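Local coordinates for protein post-proline cleaving enzyme (Rickettsia typhi, PDB 4HVT) that probably cleaves peptides on the carboxyl side of proline, as a serine-type oligopeptidase of the prolyl oligopeptidase family, at residues 65-73 with 85-93; 416-424 with 434-444. One frame throughout, in Å; residues are numbered along the deposited sequence.

Contact 1: 65-73 with 85-93; sequences TIFYDQRKT and NFWMDDKNP. With EDO (1,2-ethanediol), chain C.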
loop_
_atom_site.group_PDB
_atom_site.type_symbol
_atom_site.label_atom_id
_atom_site.label_comp_id
_atom_site.label_asym_id
_atom_site.label_seq_id
_atom_site.Cartn_x
_atom_site.Cartn_y
_atom_site.Cartn_z
ATOM N N THR A 65 -8.444 21.376 9.327
ATOM C CA THR A 65 -7.259 21.974 9.969
ATOM C C THR A 65 -6.034 21.107 9.724
ATOM O O THR A 65 -4.931 21.626 9.583
ATOM C CB THR A 65 -7.450 22.153 11.485
ATOM O OG1 THR A 65 -8.545 23.037 11.672
ATOM C CG2 THR A 65 -6.214 22.758 12.160
ATOM N N ILE A 66 -6.222 19.797 9.725
ATOM C CA ILE A 66 -5.089 18.884 9.576
ATOM C C ILE A 66 -4.690 18.759 8.103
ATOM O O ILE A 66 -3.506 18.840 7.747
ATOM C CB ILE A 66 -5.385 17.493 10.148
ATOM C CG1 ILE A 66 -5.460 17.558 11.681
ATOM C CG2 ILE A 66 -4.316 16.506 9.722
ATOM C CD1 ILE A 66 -6.242 16.424 12.319
ATOM N N PHE A 67 -5.670 18.536 7.244
ATOM C CA PHE A 67 -5.379 18.252 5.855
ATOM C C PHE A 67 -4.798 19.456 5.135
ATOM O O PHE A 67 -3.944 19.300 4.240
ATOM C CB PHE A 67 -6.628 17.768 5.093
ATOM C CG PHE A 67 -6.852 16.294 5.125
ATOM C CD1 PHE A 67 -7.160 15.635 6.298
ATOM C CD2 PHE A 67 -6.864 15.573 3.954
ATOM C CE1 PHE A 67 -7.425 14.270 6.306
ATOM C CE2 PHE A 67 -7.110 14.209 3.967
ATOM C CZ PHE A 67 -7.397 13.566 5.148
ATOM N N TYR A 68 -5.227 20.663 5.533
ATOM C CA TYR A 68 -4.787 21.889 4.850
ATOM C C TYR A 68 -3.771 22.650 5.683
ATOM O O TYR A 68 -3.547 23.835 5.465
ATOM C CB TYR A 68 -5.988 22.788 4.508
ATOM C CG TYR A 68 -7.090 22.048 3.760
ATOM C CD1 TYR A 68 -6.787 21.058 2.816
ATOM C CD2 TYR A 68 -8.440 22.343 3.993
ATOM C CE1 TYR A 68 -7.788 20.374 2.150
ATOM C CE2 TYR A 68 -9.458 21.671 3.309
ATOM C CZ TYR A 68 -9.129 20.665 2.407
ATOM O OH TYR A 68 -10.126 19.993 1.696
ATOM N N ASP A 69 -3.184 21.980 6.663
ATOM C CA ASP A 69 -2.209 22.628 7.548
ATOM C C ASP A 69 -0.907 22.937 6.794
ATOM O O ASP A 69 -0.252 22.055 6.252
ATOM C CB ASP A 69 -1.975 21.710 8.756
ATOM C CG ASP A 69 -1.141 22.333 9.847
ATOM O OD1 ASP A 69 -0.835 23.524 9.762
ATOM O OD2 ASP A 69 -0.817 21.580 10.802
ATOM N N GLN A 70 -0.518 24.214 6.779
ATOM C CA GLN A 70 0.784 24.558 6.223
ATOM C C GLN A 70 1.942 24.002 7.086
ATOM O O GLN A 70 3.083 23.995 6.645
ATOM C CB GLN A 70 0.917 26.089 6.076
ATOM C CG GLN A 70 0.017 26.690 5.005
ATOM C CD GLN A 70 0.254 26.090 3.640
ATOM O OE1 GLN A 70 1.362 26.164 3.111
ATOM N NE2 GLN A 70 -0.778 25.465 3.057
ATOM N N ARG A 71 1.666 23.532 8.297
ATOM C CA ARG A 71 2.723 22.921 9.120
ATOM C C ARG A 71 2.837 21.408 8.942
ATOM O O ARG A 71 3.581 20.783 9.653
ATOM C CB ARG A 71 2.574 23.291 10.608
ATOM C CG ARG A 71 2.540 24.784 10.909
ATOM C CD ARG A 71 2.060 25.027 12.361
ATOM N NE ARG A 71 0.910 24.152 12.502
ATOM C CZ ARG A 71 0.265 23.788 13.608
ATOM N NH1 ARG A 71 0.537 24.305 14.831
ATOM N NH2 ARG A 71 -0.752 22.923 13.439
ATOM N N LYS A 72 2.125 20.811 7.984
ATOM C CA LYS A 72 2.371 19.359 7.649
ATOM C C LYS A 72 3.831 19.104 7.319
ATOM O O LYS A 72 4.501 19.966 6.724
ATOM C CB LYS A 72 1.539 18.893 6.450
ATOM C CG LYS A 72 0.060 18.828 6.695
ATOM C CD LYS A 72 -0.671 18.151 5.523
ATOM C CE LYS A 72 -0.636 18.948 4.246
ATOM N NZ LYS A 72 -1.488 18.304 3.182
ATOM N N THR A 73 4.319 17.921 7.676
ATOM C CA THR A 73 5.721 17.596 7.475
ATOM C C THR A 73 5.968 17.279 6.024
ATOM O O THR A 73 5.299 16.362 5.481
ATOM C CB THR A 73 6.133 16.407 8.353
ATOM O OG1 THR A 73 5.955 16.806 9.723
ATOM C CG2 THR A 73 7.579 16.071 8.115
ATOM N N ASN A 85 10.068 16.671 -2.875
ATOM C CA ASN A 85 8.891 16.549 -2.030
ATOM C C ASN A 85 7.662 16.658 -2.915
ATOM O O ASN A 85 7.680 17.374 -3.927
ATOM C CB ASN A 85 8.923 17.656 -0.947
ATOM C CG ASN A 85 7.611 17.865 -0.232
ATOM O OD1 ASN A 85 6.930 18.850 -0.445
ATOM N ND2 ASN A 85 7.261 16.940 0.638
ATOM N N PHE A 86 6.602 15.962 -2.511
ATOM C CA PHE A 86 5.321 16.121 -3.138
ATOM C C PHE A 86 4.353 16.680 -2.112
ATOM O O PHE A 86 4.148 16.060 -1.060
ATOM C CB PHE A 86 4.760 14.812 -3.713
ATOM C CG PHE A 86 3.601 15.059 -4.619
ATOM C CD1 PHE A 86 3.808 15.610 -5.872
ATOM C CD2 PHE A 86 2.329 14.819 -4.190
ATOM C CE1 PHE A 86 2.750 15.928 -6.691
ATOM C CE2 PHE A 86 1.248 15.109 -5.015
ATOM C CZ PHE A 86 1.461 15.662 -6.260
ATOM N N TRP A 87 3.778 17.833 -2.430
ATOM C CA TRP A 87 2.955 18.666 -1.482
ATOM C C TRP A 87 1.535 18.918 -1.989
ATOM O O TRP A 87 1.346 19.400 -3.113
ATOM C CB TRP A 87 3.630 20.023 -1.255
ATOM C CG TRP A 87 2.860 20.928 -0.332
ATOM C CD1 TRP A 87 1.979 21.895 -0.699
ATOM C CD2 TRP A 87 2.854 20.907 1.112
ATOM N NE1 TRP A 87 1.444 22.497 0.416
ATOM C CE2 TRP A 87 1.944 21.894 1.532
ATOM C CE3 TRP A 87 3.555 20.172 2.087
ATOM C CZ2 TRP A 87 1.734 22.205 2.901
ATOM C CZ3 TRP A 87 3.338 20.471 3.439
ATOM C CH2 TRP A 87 2.418 21.458 3.821
ATOM N N MET A 88 0.556 18.612 -1.146
ATOM C CA MET A 88 -0.830 18.958 -1.393
ATOM C C MET A 88 -1.364 19.851 -0.264
ATOM O O MET A 88 -1.048 19.649 0.898
ATOM C CB MET A 88 -1.726 17.711 -1.445
ATOM C CG MET A 88 -1.460 16.809 -2.636
ATOM S SD MET A 88 -2.308 15.208 -2.469
ATOM C CE MET A 88 -1.070 14.423 -1.486
ATOM N N ASP A 89 -2.231 20.781 -0.639
ATOM C CA ASP A 89 -3.007 21.546 0.361
ATOM C C ASP A 89 -4.314 22.000 -0.227
ATOM O O ASP A 89 -4.715 21.509 -1.275
ATOM C CB ASP A 89 -2.181 22.706 0.957
ATOM C CG ASP A 89 -1.753 23.750 -0.075
ATOM O OD1 ASP A 89 -2.324 23.833 -1.175
ATOM O OD2 ASP A 89 -0.786 24.510 0.223
ATOM N N ASP A 90 -5.020 22.944 0.418
ATOM C CA ASP A 90 -6.321 23.370 -0.158
ATOM C C ASP A 90 -6.173 24.207 -1.437
ATOM O O ASP A 90 -7.084 24.236 -2.282
ATOM C CB ASP A 90 -7.146 24.136 0.858
ATOM C CG ASP A 90 -6.405 25.288 1.446
ATOM O OD1 ASP A 90 -5.189 25.200 1.712
ATOM O OD2 ASP A 90 -7.045 26.337 1.654
ATOM N N LYS A 91 -5.037 24.876 -1.607
ATOM C CA LYS A 91 -4.775 25.624 -2.847
ATOM C C LYS A 91 -4.377 24.675 -3.971
ATOM O O LYS A 91 -4.685 24.927 -5.124
ATOM C CB LYS A 91 -3.630 26.635 -2.676
ATOM N N ASN A 92 -3.672 23.593 -3.624
ATOM C CA ASN A 92 -3.121 22.629 -4.607
ATOM C C ASN A 92 -3.509 21.232 -4.174
ATOM O O ASN A 92 -2.684 20.446 -3.665
ATOM C CB ASN A 92 -1.586 22.739 -4.739
ATOM C CG ASN A 92 -1.175 23.903 -5.599
ATOM O OD1 ASN A 92 -1.297 23.860 -6.832
ATOM N ND2 ASN A 92 -0.719 24.956 -4.964
ATOM N N PRO A 93 -4.795 20.918 -4.337
ATOM C CA PRO A 93 -5.200 19.586 -3.922
ATOM C C PRO A 93 -4.684 18.432 -4.762
ATOM O O PRO A 93 -4.539 17.337 -4.231
ATOM C CB PRO A 93 -6.733 19.655 -3.975
ATOM C CG PRO A 93 -7.029 20.693 -5.008
ATOM C CD PRO A 93 -5.949 21.734 -4.780
HETATM C C1 EDO C . 2.067 16.988 2.577
HETATM O O1 EDO C . 1.385 16.799 1.312
HETATM C C2 EDO C . 3.397 16.225 2.526
HETATM O O2 EDO C . 4.367 16.827 1.642
HETATM O O HOH W 1 -3.444 25.908 3.891
#
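D89 OD2 is gripped by two N-H groups that reach it from opposite faces of its carboxylate: Q70 NE2 at 3.0 Å across the contact, and NE1 of W87 in its own segment, on a nearly straight bond (168°). The other oxygen, D89 OD1, takes N92 N in an Asx motif that shapes the turn leaving strand 82-87. This strand belongs to the first blade of the beta-propeller, a four-stranded antiparallel sheet; the partner segment is the end of helix 56-67 and the turn after it. An aspartate suits the place because its two oxygens can serve a tryptophan, a glutamine and a backbone turn together.

K72 ties the helix end to the strand end. Its ammonium donates to M88 O at 2.7 Å and to F67 O at 2.9 Å, the bend at chi3 (-67°) carrying NZ between the two carbonyls. Lysine suits the place because its methylenes can cover the indole of W87, CE lying over one face, while the ammonium serves both carbonyls. K72 O meets the ring edge in plane, 3.5 Å from W87 CZ3. D69 OD1 accepts from R71 N in an Asx turn, and its OD2 is shared by R71 and R498. In an ethanediol, probably from the crystallisation liquor, O1 accepts from M88 N, while O2 accepts from N85 ND2 and donates to F86 O.

At the outer end, D90 CB sits over one face of the Y68 ring, a CH-pi contact 3.7 Å from the centroid. A water beside it donates to Y68 O and D90 OD1 and accepts from Q70 NE2.

Contact 2: 416-424 with 434-444; sequences NSIVPPTIY and IIRKALYSFDS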
loop_
_atom_site.group_PDB
_atom_site.type_symbol
_atom_site.label_atom_id
_atom_site.label_comp_id
_atom_site.label_asym_id
_atom_site.label_seq_id
_atom_site.Cartn_x
_atom_site.Cartn_y
_atom_site.Cartn_z
ATOM N N ASN A 416 6.477 6.694 16.522
ATOM C CA ASN A 416 5.660 5.635 17.080
ATOM C C ASN A 416 4.223 6.113 17.073
ATOM O O ASN A 416 3.905 7.157 16.570
ATOM C CB ASN A 416 6.189 5.122 18.459
ATOM C CG ASN A 416 5.880 6.043 19.630
ATOM O OD1 ASN A 416 4.924 6.806 19.569
ATOM N ND2 ASN A 416 6.678 5.955 20.728
ATOM N N SER A 417 3.305 5.286 17.514
ATOM C CA SER A 417 1.903 5.610 17.299
ATOM C C SER A 417 1.483 6.936 17.942
ATOM O O SER A 417 0.512 7.535 17.488
ATOM C CB SER A 417 1.036 4.468 17.807
ATOM O OG SER A 417 -0.347 4.656 17.507
ATOM N N ILE A 418 2.195 7.381 18.985
ATOM C CA ILE A 418 1.796 8.595 19.715
ATOM C C ILE A 418 2.876 9.705 19.698
ATOM O O ILE A 418 2.650 10.784 20.234
ATOM C CB ILE A 418 1.346 8.330 21.179
ATOM C CG1 ILE A 418 2.453 7.685 22.013
ATOM C CG2 ILE A 418 0.057 7.506 21.221
ATOM C CD1 ILE A 418 2.172 7.579 23.509
ATOM N N VAL A 419 3.997 9.460 19.051
ATOM C CA VAL A 419 5.075 10.440 18.947
ATOM C C VAL A 419 5.268 10.789 17.463
ATOM O O VAL A 419 5.552 9.902 16.682
ATOM C CB VAL A 419 6.402 9.917 19.569
ATOM C CG1 VAL A 419 7.457 10.999 19.424
ATOM C CG2 VAL A 419 6.204 9.525 21.042
ATOM N N PRO A 420 5.105 12.075 17.070
ATOM C CA PRO A 420 5.187 12.386 15.660
ATOM C C PRO A 420 6.566 12.022 15.074
ATOM O O PRO A 420 7.572 12.038 15.791
ATOM C CB PRO A 420 4.976 13.908 15.589
ATOM C CG PRO A 420 4.194 14.226 16.802
ATOM C CD PRO A 420 4.646 13.244 17.848
ATOM N N PRO A 421 6.585 11.726 13.772
ATOM C CA PRO A 421 7.832 11.353 13.126
ATOM C C PRO A 421 8.840 12.467 13.175
ATOM O O PRO A 421 8.490 13.680 13.071
ATOM C CB PRO A 421 7.440 11.054 11.682
ATOM C CG PRO A 421 5.951 10.759 11.769
ATOM C CD PRO A 421 5.439 11.659 12.856
ATOM N N THR A 422 10.089 12.067 13.427
ATOM C CA THR A 422 11.250 12.937 13.264
ATOM C C THR A 422 11.973 12.505 12.000
ATOM O O THR A 422 12.078 11.292 11.705
ATOM C CB THR A 422 12.207 12.839 14.451
ATOM O OG1 THR A 422 11.573 13.319 15.645
ATOM C CG2 THR A 422 13.495 13.691 14.241
ATOM N N ILE A 423 12.460 13.482 11.233
ATOM C CA ILE A 423 13.274 13.168 10.011
ATOM C C ILE A 423 14.724 13.420 10.359
ATOM O O ILE A 423 15.082 14.483 10.933
ATOM C CB ILE A 423 12.921 14.045 8.809
ATOM C CG1 ILE A 423 11.396 14.059 8.570
ATOM C CG2 ILE A 423 13.679 13.572 7.542
ATOM C CD1 ILE A 423 10.965 14.886 7.370
ATOM N N TYR A 424 15.566 12.426 10.062
ATOM C CA TYR A 424 16.969 12.480 10.295
ATOM C C TYR A 424 17.754 12.389 9.002
ATOM O O TYR A 424 17.316 11.692 8.090
ATOM C CB TYR A 424 17.415 11.352 11.205
ATOM C CG TYR A 424 16.690 11.179 12.483
ATOM C CD1 TYR A 424 15.447 10.560 12.531
ATOM C CD2 TYR A 424 17.259 11.597 13.698
ATOM C CE1 TYR A 424 14.806 10.369 13.742
ATOM C CE2 TYR A 424 16.616 11.410 14.867
ATOM C CZ TYR A 424 15.379 10.831 14.897
ATOM O OH TYR A 424 14.717 10.646 16.127
ATOM N N ILE A 434 19.447 14.913 13.484
ATOM C CA ILE A 434 18.093 15.408 13.279
ATOM C C ILE A 434 18.096 16.490 12.196
ATOM O O ILE A 434 18.921 17.415 12.269
ATOM C CB ILE A 434 17.494 16.034 14.573
ATOM C CG1 ILE A 434 17.215 14.938 15.593
ATOM C CG2 ILE A 434 16.240 16.799 14.220
ATOM C CD1 ILE A 434 17.167 15.386 17.025
ATOM N N ILE A 435 17.184 16.405 11.208
ATOM C CA ILE A 435 17.023 17.489 10.223
ATOM C C ILE A 435 15.662 18.220 10.302
ATOM O O ILE A 435 15.624 19.462 10.121
ATOM C CB ILE A 435 17.386 17.029 8.802
ATOM C CG1 ILE A 435 17.541 18.224 7.830
ATOM C CG2 ILE A 435 16.390 16.024 8.233
ATOM C CD1 ILE A 435 18.271 17.861 6.536
ATOM N N ARG A 436 14.593 17.507 10.628
ATOM C CA ARG A 436 13.292 18.135 10.834
ATOM C C ARG A 436 12.493 17.452 11.933
ATOM O O ARG A 436 12.399 16.231 11.986
ATOM C CB ARG A 436 12.396 18.117 9.581
ATOM C CG ARG A 436 12.895 18.832 8.341
ATOM C CD ARG A 436 11.807 18.918 7.283
ATOM N NE ARG A 436 10.716 19.841 7.684
ATOM C CZ ARG A 436 10.749 21.171 7.568
ATOM N NH1 ARG A 436 11.788 21.773 7.025
ATOM N NH2 ARG A 436 9.751 21.935 8.026
ATOM N N LYS A 437 11.896 18.276 12.785
ATOM C CA LYS A 437 10.818 17.815 13.646
ATOM C C LYS A 437 9.470 18.297 13.131
ATOM O O LYS A 437 9.386 19.250 12.357
ATOM C CB LYS A 437 11.040 18.286 15.071
ATOM C CG LYS A 437 12.267 17.586 15.653
ATOM C CD LYS A 437 12.178 17.432 17.130
ATOM C CE LYS A 437 13.483 16.899 17.684
ATOM N NZ LYS A 437 13.665 17.324 19.110
ATOM N N ALA A 438 8.399 17.683 13.624
ATOM C CA ALA A 438 7.064 18.148 13.289
ATOM C C ALA A 438 6.886 19.611 13.689
ATOM O O ALA A 438 7.312 20.015 14.778
ATOM C CB ALA A 438 6.002 17.308 13.991
ATOM N N LEU A 439 6.261 20.393 12.827
ATOM C CA LEU A 439 5.972 21.785 13.157
ATOM C C LEU A 439 4.609 21.921 13.829
ATOM O O LEU A 439 4.304 22.931 14.437
ATOM C CB LEU A 439 5.976 22.662 11.920
ATOM C CG LEU A 439 7.270 22.734 11.138
ATOM C CD1 LEU A 439 7.100 23.566 9.881
ATOM C CD2 LEU A 439 8.353 23.287 12.018
ATOM N N TYR A 440 3.793 20.898 13.704
ATOM C CA TYR A 440 2.526 20.858 14.390
ATOM C C TYR A 440 2.702 20.330 15.797
ATOM O O TYR A 440 3.694 19.714 16.112
ATOM C CB TYR A 440 1.530 19.990 13.628
ATOM C CG TYR A 440 1.944 18.563 13.430
ATOM C CD1 TYR A 440 1.715 17.607 14.405
ATOM C CD2 TYR A 440 2.568 18.147 12.240
ATOM C CE1 TYR A 440 2.093 16.272 14.204
ATOM C CE2 TYR A 440 2.942 16.837 12.061
ATOM C CZ TYR A 440 2.697 15.902 13.036
ATOM O OH TYR A 440 3.084 14.591 12.749
ATOM N N SER A 441 1.701 20.600 16.641
ATOM C CA SER A 441 1.776 20.298 18.064
ATOM C C SER A 441 0.974 19.029 18.395
ATOM O O SER A 441 -0.168 18.882 17.937
ATOM C CB SER A 441 1.228 21.491 18.849
ATOM O OG SER A 441 0.924 21.110 20.165
ATOM N N PHE A 442 1.584 18.099 19.122
ATOM C CA PHE A 442 0.906 16.893 19.624
ATOM C C PHE A 442 1.607 16.478 20.910
ATOM O O PHE A 442 2.767 16.099 20.898
ATOM C CB PHE A 442 0.870 15.706 18.645
ATOM C CG PHE A 442 -0.008 14.587 19.104
ATOM C CD1 PHE A 442 -1.393 14.694 19.030
ATOM C CD2 PHE A 442 0.537 13.460 19.685
ATOM C CE1 PHE A 442 -2.224 13.675 19.516
ATOM C CE2 PHE A 442 -0.273 12.428 20.138
ATOM C CZ PHE A 442 -1.663 12.533 20.070
ATOM N N ASP A 443 0.881 16.575 22.017
ATOM C CA ASP A 443 1.433 16.382 23.359
ATOM C C ASP A 443 1.371 14.896 23.708
ATOM O O ASP A 443 0.400 14.428 24.341
ATOM C CB ASP A 443 0.603 17.191 24.349
ATOM C CG ASP A 443 1.130 17.090 25.762
ATOM O OD1 ASP A 443 2.306 16.659 25.922
ATOM O OD2 ASP A 443 0.348 17.423 26.691
ATOM N N SER A 444 2.415 14.177 23.314
ATOM C CA SER A 444 2.493 12.723 23.464
ATOM C C SER A 444 2.331 12.227 24.927
ATOM O O SER A 444 1.795 11.152 25.155
ATOM C CB SER A 444 3.797 12.235 22.828
ATOM O OG SER A 444 3.866 12.740 21.492
HETATM O O HOH W 2 8.962 15.362 15.283
#
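P420 is the apolar centre: its CB lies 3.9 Å from A438 CB and its CG 3.9 Å from Y440 CE1, with F442 CB just beyond. The proline ring presents only hydrocarbon to these neighbours, and the small side chain of A438 lets its CB lie against P420 and over one face of the Y440 ring at once. The tyrosine's chi1 of 59° sets CG between the backbone N and the carbonyl carbon, and the ring stretches from there until OH reaches P420 CB and P421 CD. Farther along, I423 CG2 meets I435 CG2 at 3.7 Å, and I434 CG1 lies alongside the Y424 ring.

These isoleucines belong to the hairpin of strands 422-426 and 432-436, third and fourth in the last propeller blade, 432-436 being at its edge. I423 N donates to R436 O at 2.9 Å, whereas I423 O accepts from both I435 N and R436 N, a classic beta bulge. Bent at chi3 (69°), R436 turns its guanidinium away from I423 to the backbone carbonyls of Y105, K107 and D108. Where the strands part, a water bridges P421 O and A438 N. At the far end, S444 OG donates to I418 O at 2.6 Å, and that same oxygen lies in plane at the edge of the F442 ring.

Contacts 1 and 2 have centres about 17 Å apart and lie on the same side of the chain's centre, one drawing on the first blade of the seven-bladed propeller and the other on its last. These blades are neighbours where the ring closes, so the contacts meet directly: T73 CG2 packs 3.7 Å from I423 CD1, and R71 CB comes equally close to L439 CB. R498 couples them as well, forming a salt bridge with D69 of contact 1 and a cation-pi contact with Y440 of contact 2. It opens helix 498-505 of the family's hydrolase region, so both contacts border that part of the molecule. S566, H682 and D649, a probable catalytic triad, take no part in either contact.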